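Local coordinates for metallo-beta-lactamase FIM-1 (Pseudomonas aeruginosa, PDB 6V3Q), which probably hydrolyses beta-lactam antibiotics to substituted beta-amino acids with the help of zinc, as other class B beta-lactamases do, at residues G44-L49 against I74-F79. Residues are numbered along the deposited sequence; the frame is centred on the assembly and turned at random.
Sequences GDFSIL and IRWAVF
With its CG opposite the carbonyl carbon (chi1 -45°), Trp-76 lays the six-membered ring of its indole toward Phe-46, whose CB lies 3.9 Å from CZ3 of that ring. Arg-75 bends at its second torsion, which turns one face of its guanidinium to the Phe-46 ring: CE1 of Phe-46 lies over the centre of that face, 3.7 Å from CZ of Arg-75, with the two planes 32° apart. Nearer the backbone, CG of Arg-75 meets CD1 of the same ring obliquely. Ile-48 reaches Trp-76 by its CG1 branch, 3.6 Å from the indole CE3; CB of Arg-75 covers one indole face, and Lys-43 adds a cation-pi contact to this ring. The other face of the sheet carries Ser-47, Ile-74, Leu-49 and Ala-77. There both branches of Ile-74 press on CB of Leu-49, whose CB also faces that of Ala-77 at 4.1 Å, and Leu-93 of helix 90-95 packs on Leu-49 and Ala-77. Ser-47 OG sits against CG1 of Ile-74 but spends its hydrogen bond on the backbone O of Lys-72. Ser-47 O accepts a backbone hydrogen bond from Arg-75 N (3.1 Å). Leu-49 uses both its N and its O, bonding Trp-76 O (2.9 Å from Leu-49 N) and Val-78 N on either side of Ala-77, the usual parallel pattern. Between the Ser-47/Ile-74 and Ile-48/Trp-76 pairs the register slips by one residue, a beta bulge in which Arg-75 is the extra residue. The strands run parallel, 18° apart, and helix 56-68 connects them: a beta-alpha-beta unit within a mixed sheet of the metallo-beta-lactamase fold, its second strand leading toward zinc ligands His-81 and His-83.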
loop_
_atom_site.group_PDB
_atom_site.type_symbol
_atom_site.label_atom_id
_atom_site.label_comp_id
_atom_site.label_asym_id
_atom_site.label_seq_id
_atom_site.Cartn_x
_atom_site.Cartn_y
_atom_site.Cartn_z
ATOM N N GLY A 44 34.130 10.617 1.740
ATOM C CA GLY A 44 34.939 11.340 2.698
ATOM C C GLY A 44 34.139 11.735 3.922
ATOM O O GLY A 44 33.554 10.879 4.593
ATOM N N ASP A 45 34.101 13.030 4.223
ATOM C CA ASP A 45 33.365 13.543 5.370
ATOM C C ASP A 45 31.917 13.888 5.047
ATOM O O ASP A 45 31.182 14.318 5.942
ATOM C CB ASP A 45 34.068 14.779 5.940
ATOM C CG ASP A 45 35.459 14.470 6.457
ATOM O OD1 ASP A 45 35.725 13.299 6.798
ATOM O OD2 ASP A 45 36.289 15.399 6.528
ATOM N N PHE A 46 31.489 13.707 3.799
ATOM C CA PHE A 46 30.124 14.040 3.411
ATOM C C PHE A 46 29.495 12.870 2.668
ATOM O O PHE A 46 30.071 11.780 2.632
ATOM C CB PHE A 46 30.111 15.313 2.563
ATOM C CG PHE A 46 30.815 16.472 3.214
ATOM C CD1 PHE A 46 30.182 17.226 4.189
ATOM C CD2 PHE A 46 32.116 16.794 2.865
ATOM C CE1 PHE A 46 30.833 18.285 4.799
ATOM C CE2 PHE A 46 32.770 17.851 3.469
ATOM C CZ PHE A 46 32.127 18.596 4.437
ATOM N N SER A 47 28.319 13.067 2.077
ATOM C CA SER A 47 27.605 11.951 1.471
ATOM C C SER A 47 26.795 12.429 0.273
ATOM O O SER A 47 26.430 13.603 0.167
ATOM C CB SER A 47 26.698 11.254 2.491
ATOM O OG SER A 47 25.807 12.174 3.095
ATOM N N ILE A 48 26.515 11.490 -0.628
ATOM C CA ILE A 48 25.763 11.746 -1.851
ATOM C C ILE A 48 24.397 11.090 -1.717
ATOM O O ILE A 48 24.299 9.936 -1.282
ATOM C CB ILE A 48 26.507 11.216 -3.089
ATOM C CG1 ILE A 48 27.892 11.858 -3.192
ATOM C CG2 ILE A 48 25.701 11.478 -4.355
ATOM C CD1 ILE A 48 28.851 11.099 -4.080
ATOM N N LEU A 49 23.348 11.822 -2.084
ATOM C CA LEU A 49 21.981 11.326 -2.010
ATOM C C LEU A 49 21.510 10.939 -3.406
ATOM O O LEU A 49 21.589 11.743 -4.340
ATOM C CB LEU A 49 21.047 12.373 -1.405
ATOM C CG LEU A 49 19.562 12.001 -1.377
ATOM C CD1 LEU A 49 19.320 10.789 -0.489
ATOM C CD2 LEU A 49 18.702 13.176 -0.928
ATOM N N ILE A 74 24.844 15.344 3.803
ATOM C CA ILE A 74 24.632 15.293 2.362
ATOM C C ILE A 74 25.046 16.621 1.749
ATOM O O ILE A 74 24.646 17.692 2.220
ATOM C CB ILE A 74 23.165 14.962 2.051
ATOM C CG1 ILE A 74 22.840 13.518 2.442
ATOM C CG2 ILE A 74 22.853 15.212 0.581
ATOM C CD1 ILE A 74 21.360 13.202 2.426
ATOM N N ARG A 75 25.879 16.558 0.707
ATOM C CA ARG A 75 26.283 17.749 -0.027
ATOM C C ARG A 75 25.890 17.719 -1.492
ATOM O O ARG A 75 25.801 18.783 -2.111
ATOM C CB ARG A 75 27.800 17.955 0.077
ATOM C CG ARG A 75 28.232 18.563 1.395
ATOM C CD ARG A 75 27.475 19.855 1.659
ATOM N NE ARG A 75 27.589 20.281 3.049
ATOM C CZ ARG A 75 28.603 20.994 3.525
ATOM N NH1 ARG A 75 28.629 21.338 4.804
ATOM N NH2 ARG A 75 29.594 21.361 2.722
ATOM N N TRP A 76 25.647 16.540 -2.056
ATOM C CA TRP A 76 25.259 16.417 -3.450
ATOM C C TRP A 76 24.082 15.459 -3.552
ATOM O O TRP A 76 23.912 14.572 -2.712
ATOM C CB TRP A 76 26.421 15.922 -4.321
ATOM C CG TRP A 76 27.715 16.608 -4.018
ATOM C CD1 TRP A 76 28.203 17.736 -4.609
ATOM C CD2 TRP A 76 28.683 16.216 -3.037
ATOM N NE1 TRP A 76 29.418 18.070 -4.059
ATOM C CE2 TRP A 76 29.734 17.153 -3.091
ATOM C CE3 TRP A 76 28.763 15.163 -2.120
ATOM C CZ2 TRP A 76 30.853 17.067 -2.264
ATOM C CZ3 TRP A 76 29.875 15.080 -1.299
ATOM C CH2 TRP A 76 30.904 16.027 -1.376
ATOM N N ALA A 77 23.274 15.645 -4.591
ATOM C CA ALA A 77 22.111 14.801 -4.808
ATOM C C ALA A 77 21.870 14.648 -6.303
ATOM O O ALA A 77 22.078 15.581 -7.083
ATOM C CB ALA A 77 20.868 15.373 -4.120
ATOM N N VAL A 78 21.437 13.451 -6.692
ATOM C CA VAL A 78 21.057 13.150 -8.066
ATOM C C VAL A 78 19.757 12.358 -8.026
ATOM O O VAL A 78 19.481 11.625 -7.072
ATOM C CB VAL A 78 22.165 12.371 -8.813
ATOM C CG1 VAL A 78 22.408 11.021 -8.156
ATOM C CG2 VAL A 78 21.819 12.218 -10.289
ATOM N N PHE A 79 18.939 12.532 -9.056
ATOM C CA PHE A 79 17.632 11.903 -9.129
ATOM C C PHE A 79 17.507 11.159 -10.450
ATOM O O PHE A 79 18.018 11.600 -11.484
ATOM C CB PHE A 79 16.525 12.949 -8.988
ATOM C CG PHE A 79 16.885 14.082 -8.068
ATOM C CD1 PHE A 79 16.913 13.898 -6.695
ATOM C CD2 PHE A 79 17.214 15.327 -8.578
ATOM C CE1 PHE A 79 17.257 14.935 -5.850
ATOM C CE2 PHE A 79 17.556 16.371 -7.735
ATOM C CZ PHE A 79 17.576 16.173 -6.370
#